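Local coordinates for protein L-ribulose 3-epimerase (Methylomonas sp. DH-1, PDB 7CJ7) that catalyses the manganese-dependent epimerization of ketoses at C3, with its highest activity toward L-ribulose, and works as a homodimer of TIM barrels, at residues 111-116 / 160-165; 156-161 / 186-191; 191-194 / 198-201. All blocks are in the same frame, centred on the assembly; numbering follows the deposited sequence.

How the contacts relate
All three contacts lie in one TIM barrel, among the connections that follow strands 107-112, 148-152 and 180-185, neighbours in the closed parallel sheet. Contact 1 joins the end of strand 107-112 to the long loop before helix 165-175; contact 2 takes an earlier part of that loop, sharing Asn160 and Ile161, and sets it against helix 186-192; contact 3 shares Ile191 and continues into helix 198-203. The centres of contacts 1 and 2 are about 8 Å apart, those of contacts 2 and 3 about 11 Å, and those of contacts 1 and 3 about 15 Å. Contact 2 holds the bound sugar, contact 1 packs behind it, and contact 3 is a hydrogen-bonded link farther from the pocket; each touches the second subunit.

Contact 1 of 3, residues 111-116 / 160-165; sequences VIYCAL and NIMNTG
Met162 lays its thioether over one face of the Tyr113 ring, and here the packing is tight. SD of Met162 stands 4.4 Å from the centroid of the Tyr113 ring and 14° off its normal, a Met-aromatic contact, while Met162 CG comes within 3.7 Å of Tyr113 CE1. A bend at the last torsion of Met162 (chi3 -96°) keeps CE over the same face, 4.1 Å from Tyr113 CE2; a flexible, polarisable methionine suits such a surface. Val111 CG1 lies over the opposite face. Ile161 meets the ring at its edge instead, its branched CB 4.0 Å from Tyr113 CE1. Because 111-116 leaves strand 107-112 of the TIM barrel and 160-165 belongs to the loop between strand 148-152 and helix 165-175, the tyrosine bridges two successive beta-alpha connections. Its CG sits between the backbone N and the carbonyl carbon (chi1 54°), which turns the ring toward the loop, and its hydroxyl bonds to the main-chain oxygen of Glu152, a residue of the manganese site. A leucine in place of Tyr113 would probably cost the carbonyl of Glu152 this hydroxyl and open a gap beneath the sulfur of Met162. Packing thins toward Cys114, whose CB merely grazes Ile161 CG1 at 4.2 Å. Farther out, partly exposed Asn160 turns its CB away from 111-116; its ND2 bonds to Gly121 O, and its side chain packs on Trp264 of the second subunit.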
loop_
_atom_site.group_PDB
_atom_site.type_symbol
_atom_site.label_atom_id
_atom_site.label_comp_id
_atom_site.label_asym_id
_atom_site.label_seq_id
_atom_site.Cartn_x
_atom_site.Cartn_y
_atom_site.Cartn_z
ATOM N N VAL A 111 14.247 -1.682 6.524
ATOM C CA VAL A 111 13.663 -0.537 7.261
ATOM C C VAL A 111 14.384 -0.443 8.604
ATOM O O VAL A 111 13.809 -0.819 9.644
ATOM C CB VAL A 111 12.137 -0.684 7.366
ATOM C CG1 VAL A 111 11.516 0.504 8.090
ATOM C CG2 VAL A 111 11.529 -0.837 5.979
ATOM N N ILE A 112 15.625 0.037 8.559
ATOM C CA ILE A 112 16.545 0.063 9.731
ATOM C C ILE A 112 16.465 1.426 10.419
ATOM O O ILE A 112 17.119 1.584 11.448
ATOM C CB ILE A 112 17.982 -0.280 9.298
ATOM C CG1 ILE A 112 18.461 0.603 8.142
ATOM C CG2 ILE A 112 18.105 -1.756 8.955
ATOM C CD1 ILE A 112 19.915 0.396 7.783
ATOM N N TYR A 113 15.699 2.370 9.865
ATOM C CA TYR A 113 15.706 3.794 10.280
ATOM C C TYR A 113 14.397 4.158 11.000
ATOM O O TYR A 113 14.251 5.312 11.424
ATOM C CB TYR A 113 15.920 4.683 9.052
ATOM C CG TYR A 113 14.928 4.408 7.959
ATOM C CD1 TYR A 113 13.695 5.036 7.952
ATOM C CD2 TYR A 113 15.197 3.484 6.960
ATOM C CE1 TYR A 113 12.755 4.774 6.970
ATOM C CE2 TYR A 113 14.274 3.223 5.961
ATOM C CZ TYR A 113 13.043 3.859 5.974
ATOM O OH TYR A 113 12.116 3.605 5.005
ATOM N N CYS A 114 13.486 3.204 11.164
ATOM C CA CYS A 114 12.192 3.428 11.858
ATOM C C CYS A 114 11.495 2.094 12.143
ATOM O O CYS A 114 12.004 1.039 11.706
ATOM C CB CYS A 114 11.275 4.305 11.021
ATOM S SG CYS A 114 10.648 3.468 9.549
ATOM N N ALA A 115 10.365 2.141 12.847
ATOM C CA ALA A 115 9.486 0.966 13.032
ATOM C C ALA A 115 8.844 0.627 11.682
ATOM O O ALA A 115 8.289 1.532 11.020
ATOM C CB ALA A 115 8.456 1.235 14.100
ATOM N N LEU A 116 8.954 -0.627 11.259
ATOM C CA LEU A 116 8.282 -1.129 10.034
ATOM C C LEU A 116 6.802 -1.291 10.364
ATOM O O LEU A 116 6.498 -2.083 11.276
ATOM C CB LEU A 116 8.903 -2.465 9.625
ATOM C CG LEU A 116 8.293 -3.127 8.394
ATOM C CD1 LEU A 116 8.504 -2.279 7.162
ATOM C CD2 LEU A 116 8.870 -4.518 8.185
ATOM N N ASN A 160 6.552 6.436 7.766
ATOM C CA ASN A 160 6.144 7.845 7.573
ATOM C C ASN A 160 7.387 8.720 7.360
ATOM O O ASN A 160 7.215 9.932 7.285
ATOM C CB ASN A 160 5.237 8.307 8.717
ATOM C CG ASN A 160 5.922 8.351 10.064
ATOM O OD1 ASN A 160 7.101 8.037 10.176
ATOM N ND2 ASN A 160 5.180 8.727 11.094
ATOM N N ILE A 161 8.581 8.131 7.206
ATOM C CA ILE A 161 9.863 8.901 7.166
ATOM C C ILE A 161 10.266 9.181 5.716
ATOM O O ILE A 161 10.618 10.336 5.419
ATOM C CB ILE A 161 10.986 8.175 7.932
ATOM C CG1 ILE A 161 10.695 8.125 9.431
ATOM C CG2 ILE A 161 12.334 8.810 7.652
ATOM C CD1 ILE A 161 10.704 9.483 10.099
ATOM N N MET A 162 10.271 8.168 4.853
ATOM C CA MET A 162 10.664 8.346 3.430
ATOM C C MET A 162 9.964 7.302 2.568
ATOM O O MET A 162 10.142 6.095 2.816
ATOM C CB MET A 162 12.179 8.235 3.245
ATOM C CG MET A 162 12.836 7.311 4.232
ATOM S SD MET A 162 14.639 7.448 4.204
ATOM C CE MET A 162 14.969 6.069 3.116
ATOM N N ASN A 163 9.207 7.768 1.579
ATOM C CA ASN A 163 8.360 6.897 0.735
ATOM C C ASN A 163 8.817 6.960 -0.723
ATOM O O ASN A 163 8.316 6.141 -1.499
ATOM C CB ASN A 163 6.881 7.272 0.839
ATOM C CG ASN A 163 6.337 7.247 2.250
ATOM O OD1 ASN A 163 5.602 8.147 2.627
ATOM N ND2 ASN A 163 6.653 6.218 3.019
ATOM N N THR A 164 9.741 7.856 -1.086
ATOM C CA THR A 164 10.317 7.895 -2.454
ATOM C C THR A 164 11.843 7.921 -2.390
ATOM O O THR A 164 12.399 8.368 -1.377
ATOM C CB THR A 164 9.851 9.108 -3.271
ATOM O OG1 THR A 164 10.444 10.291 -2.735
ATOM C CG2 THR A 164 8.349 9.249 -3.298
ATOM N N GLY A 165 12.496 7.457 -3.451
ATOM C CA GLY A 165 13.962 7.514 -3.568
ATOM C C GLY A 165 14.465 8.938 -3.393
ATOM O O GLY A 165 15.487 9.127 -2.729
#

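Contact 2 of 3, residues 156-161 / 186-191; sequences RYETNI and TYHMNI. With SOL (L-sorbose), chain C.
Glu158 and His188 together grip O1 of the bound L-sorbose, from the loop and from the helix respectively. The sugar donates from O1 to Glu158 OE1 in a very short bond of 2.5 Å, and O1 in turn accepts from His188 NE2 at 2.9 Å. The same NE2 also reaches sugar O2, at 3.0 Å and with a straighter N-H...O angle, 149° against 132°, so one N-H is divided between two oxygens. The two side chains cross at about a right angle, with carboxylate and imidazole planes 90° apart, and Glu158 OE1 lies 3.3 Å from His188 CE1. The glutamate chain runs extended beyond CG, which carries its carboxylate into the pocket. This is the substrate pocket of a TIM barrel, built by the loop after strand 148-152 and the helix after strand 180-185; Ser69, Glu152, His12 and Arg217 complete the hydrogen bonding to the sugar. Tyr187 backs the histidine, its CD2 3.5 Å above the centre of the His188 ring, and it is itself held by a cation-pi contact with Arg217. Glu158 OE2 lies near the plane of the Tyr187 ring, 4.1 Å from CE2. Tyr157 of the second subunit hydrogen-bonds through its hydroxyl to both Glu158 OE2 and Tyr187 OH. In the loop itself, Thr159 OG1 accepts from Ile161 N at 3.0 Å, an ST turn.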
loop_
_atom_site.group_PDB
_atom_site.type_symbol
_atom_site.label_atom_id
_atom_site.label_comp_id
_atom_site.label_asym_id
_atom_site.label_seq_id
_atom_site.Cartn_x
_atom_site.Cartn_y
_atom_site.Cartn_z
ATOM N N ARG A 156 3.878 4.252 2.113
ATOM C CA ARG A 156 3.237 5.064 3.176
ATOM C C ARG A 156 2.686 4.168 4.296
ATOM O O ARG A 156 2.629 4.643 5.447
ATOM C CB ARG A 156 2.115 5.883 2.539
ATOM C CG ARG A 156 1.001 5.026 1.948
ATOM C CD ARG A 156 0.050 5.801 1.056
ATOM N NE ARG A 156 0.741 6.422 -0.063
ATOM C CZ ARG A 156 0.228 7.383 -0.812
ATOM N NH1 ARG A 156 -0.992 7.820 -0.569
ATOM N NH2 ARG A 156 0.936 7.909 -1.799
ATOM N N TYR A 157 2.250 2.945 4.000
ATOM C CA TYR A 157 1.642 2.062 5.031
ATOM C C TYR A 157 2.737 1.392 5.882
ATOM O O TYR A 157 2.378 0.730 6.861
ATOM C CB TYR A 157 0.717 1.015 4.400
ATOM C CG TYR A 157 -0.363 1.569 3.505
ATOM C CD1 TYR A 157 -1.515 2.141 4.020
ATOM C CD2 TYR A 157 -0.247 1.487 2.127
ATOM C CE1 TYR A 157 -2.515 2.630 3.194
ATOM C CE2 TYR A 157 -1.228 1.981 1.284
ATOM C CZ TYR A 157 -2.377 2.541 1.821
ATOM O OH TYR A 157 -3.354 3.011 0.998
ATOM N N GLU A 158 4.021 1.549 5.526
ATOM C CA GLU A 158 5.144 0.827 6.186
ATOM C C GLU A 158 6.170 1.788 6.811
ATOM O O GLU A 158 6.956 1.318 7.646
ATOM C CB GLU A 158 5.786 -0.151 5.202
ATOM C CG GLU A 158 4.860 -1.297 4.798
ATOM C CD GLU A 158 5.543 -2.396 3.996
ATOM O OE1 GLU A 158 6.779 -2.517 4.116
ATOM O OE2 GLU A 158 4.852 -3.105 3.223
ATOM N N THR A 159 6.173 3.073 6.435
ATOM C CA THR A 159 6.961 4.141 7.114
ATOM C C THR A 159 6.330 5.502 6.853
ATOM O O THR A 159 5.686 5.682 5.798
ATOM C CB THR A 159 8.429 4.224 6.667
ATOM O OG1 THR A 159 9.089 5.158 7.522
ATOM C CG2 THR A 159 8.615 4.709 5.250
ATOM N N ASN A 160 6.552 6.436 7.766
ATOM C CA ASN A 160 6.144 7.845 7.573
ATOM C C ASN A 160 7.387 8.720 7.360
ATOM O O ASN A 160 7.215 9.932 7.285
ATOM C CB ASN A 160 5.237 8.307 8.717
ATOM C CG ASN A 160 5.922 8.351 10.064
ATOM O OD1 ASN A 160 7.101 8.037 10.176
ATOM N ND2 ASN A 160 5.180 8.727 11.094
ATOM N N ILE A 161 8.581 8.131 7.206
ATOM C CA ILE A 161 9.863 8.901 7.166
ATOM C C ILE A 161 10.266 9.181 5.716
ATOM O O ILE A 161 10.618 10.336 5.419
ATOM C CB ILE A 161 10.986 8.175 7.932
ATOM C CG1 ILE A 161 10.695 8.125 9.431
ATOM C CG2 ILE A 161 12.334 8.810 7.652
ATOM C CD1 ILE A 161 10.704 9.483 10.099
ATOM N N THR A 186 11.013 -2.559 -5.911
ATOM C CA THR A 186 10.070 -2.291 -7.029
ATOM C C THR A 186 8.620 -2.341 -6.521
ATOM O O THR A 186 7.782 -1.630 -7.085
ATOM C CB THR A 186 10.303 -3.241 -8.205
ATOM O OG1 THR A 186 10.179 -4.595 -7.760
ATOM C CG2 THR A 186 11.657 -3.022 -8.846
ATOM N N TYR A 187 8.317 -3.166 -5.520
ATOM C CA TYR A 187 6.948 -3.259 -4.948
ATOM C C TYR A 187 6.546 -1.896 -4.372
ATOM O O TYR A 187 5.434 -1.410 -4.636
ATOM C CB TYR A 187 6.867 -4.352 -3.882
ATOM C CG TYR A 187 5.655 -4.245 -2.993
ATOM C CD1 TYR A 187 4.403 -4.621 -3.435
ATOM C CD2 TYR A 187 5.762 -3.765 -1.699
ATOM C CE1 TYR A 187 3.284 -4.511 -2.623
ATOM C CE2 TYR A 187 4.654 -3.658 -0.874
ATOM C CZ TYR A 187 3.415 -4.058 -1.329
ATOM O OH TYR A 187 2.314 -3.951 -0.525
ATOM N N HIS A 188 7.429 -1.292 -3.578
ATOM C CA HIS A 188 7.180 0.022 -2.932
ATOM C C HIS A 188 7.174 1.134 -3.982
ATOM O O HIS A 188 6.334 2.045 -3.875
ATOM C CB HIS A 188 8.188 0.244 -1.805
ATOM C CG HIS A 188 8.052 -0.764 -0.716
ATOM N ND1 HIS A 188 6.923 -0.840 0.075
ATOM C CD2 HIS A 188 8.892 -1.732 -0.287
ATOM C CE1 HIS A 188 7.085 -1.813 0.955
ATOM N NE2 HIS A 188 8.285 -2.369 0.753
ATOM N N MET A 189 8.069 1.062 -4.965
ATOM C CA MET A 189 8.205 2.089 -6.026
ATOM C C MET A 189 6.909 2.131 -6.840
ATOM O O MET A 189 6.492 3.229 -7.255
ATOM C CB MET A 189 9.373 1.765 -6.959
ATOM C CG MET A 189 10.715 1.776 -6.277
ATOM S SD MET A 189 12.027 1.288 -7.414
ATOM C CE MET A 189 11.973 2.651 -8.578
ATOM N N ASN A 190 6.302 0.962 -7.047
ATOM C CA ASN A 190 5.075 0.803 -7.869
ATOM C C ASN A 190 3.961 1.674 -7.275
ATOM O O ASN A 190 3.117 2.176 -8.039
ATOM C CB ASN A 190 4.654 -0.666 -7.956
ATOM C CG ASN A 190 3.422 -0.841 -8.812
ATOM O OD1 ASN A 190 3.425 -0.468 -9.987
ATOM N ND2 ASN A 190 2.350 -1.334 -8.215
ATOM N N ILE A 191 3.971 1.856 -5.954
ATOM C CA ILE A 191 2.952 2.667 -5.236
ATOM C C ILE A 191 3.357 4.147 -5.298
ATOM O O ILE A 191 2.537 4.952 -5.762
ATOM C CB ILE A 191 2.758 2.144 -3.801
ATOM C CG1 ILE A 191 2.234 0.706 -3.806
ATOM C CG2 ILE A 191 1.861 3.066 -2.995
ATOM C CD1 ILE A 191 2.408 -0.030 -2.497
HETATM C C1 SOL C . 9.034 -4.687 3.579
HETATM O O1 SOL C . 7.860 -4.366 2.870
HETATM C C2 SOL C . 10.170 -5.003 2.660
HETATM O O2 SOL C . 10.163 -4.608 1.507
HETATM C C3 SOL C . 11.306 -5.870 3.185
HETATM O O3 SOL C . 12.464 -5.714 2.397
HETATM C C4 SOL C . 11.611 -5.563 4.647
HETATM O O4 SOL C . 12.024 -4.201 4.769
HETATM C C5 SOL C . 12.702 -6.454 5.246
HETATM O O5 SOL C . 13.042 -5.974 6.546
HETATM C C6 SOL C . 12.304 -7.910 5.353
HETATM O O6 SOL C . 13.385 -8.689 5.875
#

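Contact 3 of 3, residues 191-194 / 198-201; sequences IEEN and KSVL
The Ser199 hydroxyl donates a hydrogen bond to Glu193, Ser199 OG lying 2.6 Å from Glu193 OE1. OG meets the carboxylate oxygen on its syn side, 29° out of the carboxylate plane, and a bend in the glutamate chain (chi2 -78°) brings the acid round to meet it. The short serine side chain suits this place, since its hydroxyl reaches the carboxylate while its own N-H is served by the water on the same OE1. Water supplies the second kind of link. One molecule donates to Glu193 OE1 at 2.9 Å and accepts from Ser199 N at 3.0 Å, so OE1 takes two bonds; another spans Asn194 O, at 2.8 Å, and Lys198 N, at 3.0 Å. Both waters therefore serve N-H groups in the first turn of helix 198-203, just across the short connection from helix 186-192, which Glu193 is the first residue to leave. Its other oxygen, OE2, bonds to Gly165 N at the start of helix 165-175, and lying near two helix N-termini would probably favour the ionised form of this buried acid. Van der Waals contact is looser and lies at the solvent side: Asn194 CB touches Lys198 CD at 4.2 Å, while the long lysine chain carries its amine away from 191-194, as suits an exposed charge.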
loop_
_atom_site.group_PDB
_atom_site.type_symbol
_atom_site.label_atom_id
_atom_site.label_comp_id
_atom_site.label_asym_id
_atom_site.label_seq_id
_atom_site.Cartn_x
_atom_site.Cartn_y
_atom_site.Cartn_z
ATOM N N ILE A 191 3.971 1.856 -5.954
ATOM C CA ILE A 191 2.952 2.667 -5.236
ATOM C C ILE A 191 3.357 4.147 -5.298
ATOM O O ILE A 191 2.537 4.952 -5.762
ATOM C CB ILE A 191 2.758 2.144 -3.801
ATOM C CG1 ILE A 191 2.234 0.706 -3.806
ATOM C CG2 ILE A 191 1.861 3.066 -2.995
ATOM C CD1 ILE A 191 2.408 -0.030 -2.497
ATOM N N GLU A 192 4.598 4.482 -4.938
ATOM C CA GLU A 192 4.970 5.853 -4.488
ATOM C C GLU A 192 5.662 6.680 -5.583
ATOM O O GLU A 192 5.548 7.902 -5.519
ATOM C CB GLU A 192 5.850 5.778 -3.240
ATOM C CG GLU A 192 5.196 5.103 -2.047
ATOM C CD GLU A 192 4.014 5.823 -1.412
ATOM O OE1 GLU A 192 3.765 7.003 -1.759
ATOM O OE2 GLU A 192 3.339 5.200 -0.573
ATOM N N GLU A 193 6.336 6.064 -6.554
ATOM C CA GLU A 193 7.271 6.776 -7.463
ATOM C C GLU A 193 6.551 7.302 -8.714
ATOM O O GLU A 193 5.586 6.663 -9.201
ATOM C CB GLU A 193 8.412 5.862 -7.915
ATOM C CG GLU A 193 9.266 5.344 -6.781
ATOM C CD GLU A 193 10.279 6.325 -6.223
ATOM O OE1 GLU A 193 10.625 7.301 -6.947
ATOM O OE2 GLU A 193 10.749 6.099 -5.082
ATOM N N ASN A 194 7.052 8.420 -9.240
ATOM C CA ASN A 194 6.660 8.987 -10.553
ATOM C C ASN A 194 7.373 8.193 -11.652
ATOM O O ASN A 194 8.360 8.706 -12.202
ATOM C CB ASN A 194 7.021 10.469 -10.636
ATOM C CG ASN A 194 5.971 11.384 -10.048
ATOM O OD1 ASN A 194 5.193 10.984 -9.186
ATOM N ND2 ASN A 194 5.929 12.615 -10.529
ATOM N N LYS A 198 13.085 7.617 -12.314
ATOM C CA LYS A 198 13.474 8.938 -11.745
ATOM C C LYS A 198 14.405 8.757 -10.537
ATOM O O LYS A 198 15.479 9.403 -10.510
ATOM C CB LYS A 198 12.192 9.707 -11.401
ATOM C CG LYS A 198 12.354 11.163 -10.986
ATOM C CD LYS A 198 11.012 11.889 -10.952
ATOM C CE LYS A 198 11.014 13.216 -10.221
ATOM N NZ LYS A 198 11.834 14.238 -10.909
ATOM N N SER A 199 14.027 7.930 -9.559
ATOM C CA SER A 199 14.785 7.765 -8.289
ATOM C C SER A 199 16.107 7.044 -8.547
ATOM O O SER A 199 17.112 7.385 -7.896
ATOM C CB SER A 199 13.959 7.064 -7.248
ATOM O OG SER A 199 13.090 7.998 -6.631
ATOM N N VAL A 200 16.108 6.076 -9.457
ATOM C CA VAL A 200 17.330 5.292 -9.791
ATOM C C VAL A 200 18.342 6.247 -10.428
ATOM O O VAL A 200 19.494 6.237 -10.019
ATOM C CB VAL A 200 17.018 4.113 -10.726
ATOM C CG1 VAL A 200 18.290 3.468 -11.257
ATOM C CG2 VAL A 200 16.134 3.083 -10.046
ATOM N N LEU A 201 17.923 7.029 -11.423
ATOM C CA LEU A 201 18.819 7.983 -12.123
ATOM C C LEU A 201 19.345 9.021 -11.122
ATOM O O LEU A 201 20.539 9.343 -11.195
ATOM C CB LEU A 201 18.056 8.637 -13.279
ATOM C CG LEU A 201 17.524 7.674 -14.341
ATOM C CD1 LEU A 201 16.826 8.422 -15.466
ATOM C CD2 LEU A 201 18.638 6.809 -14.903
HETATM O O HOH W 1 11.437 6.352 -9.585
HETATM O O HOH W 2 10.427 7.590 -13.648
#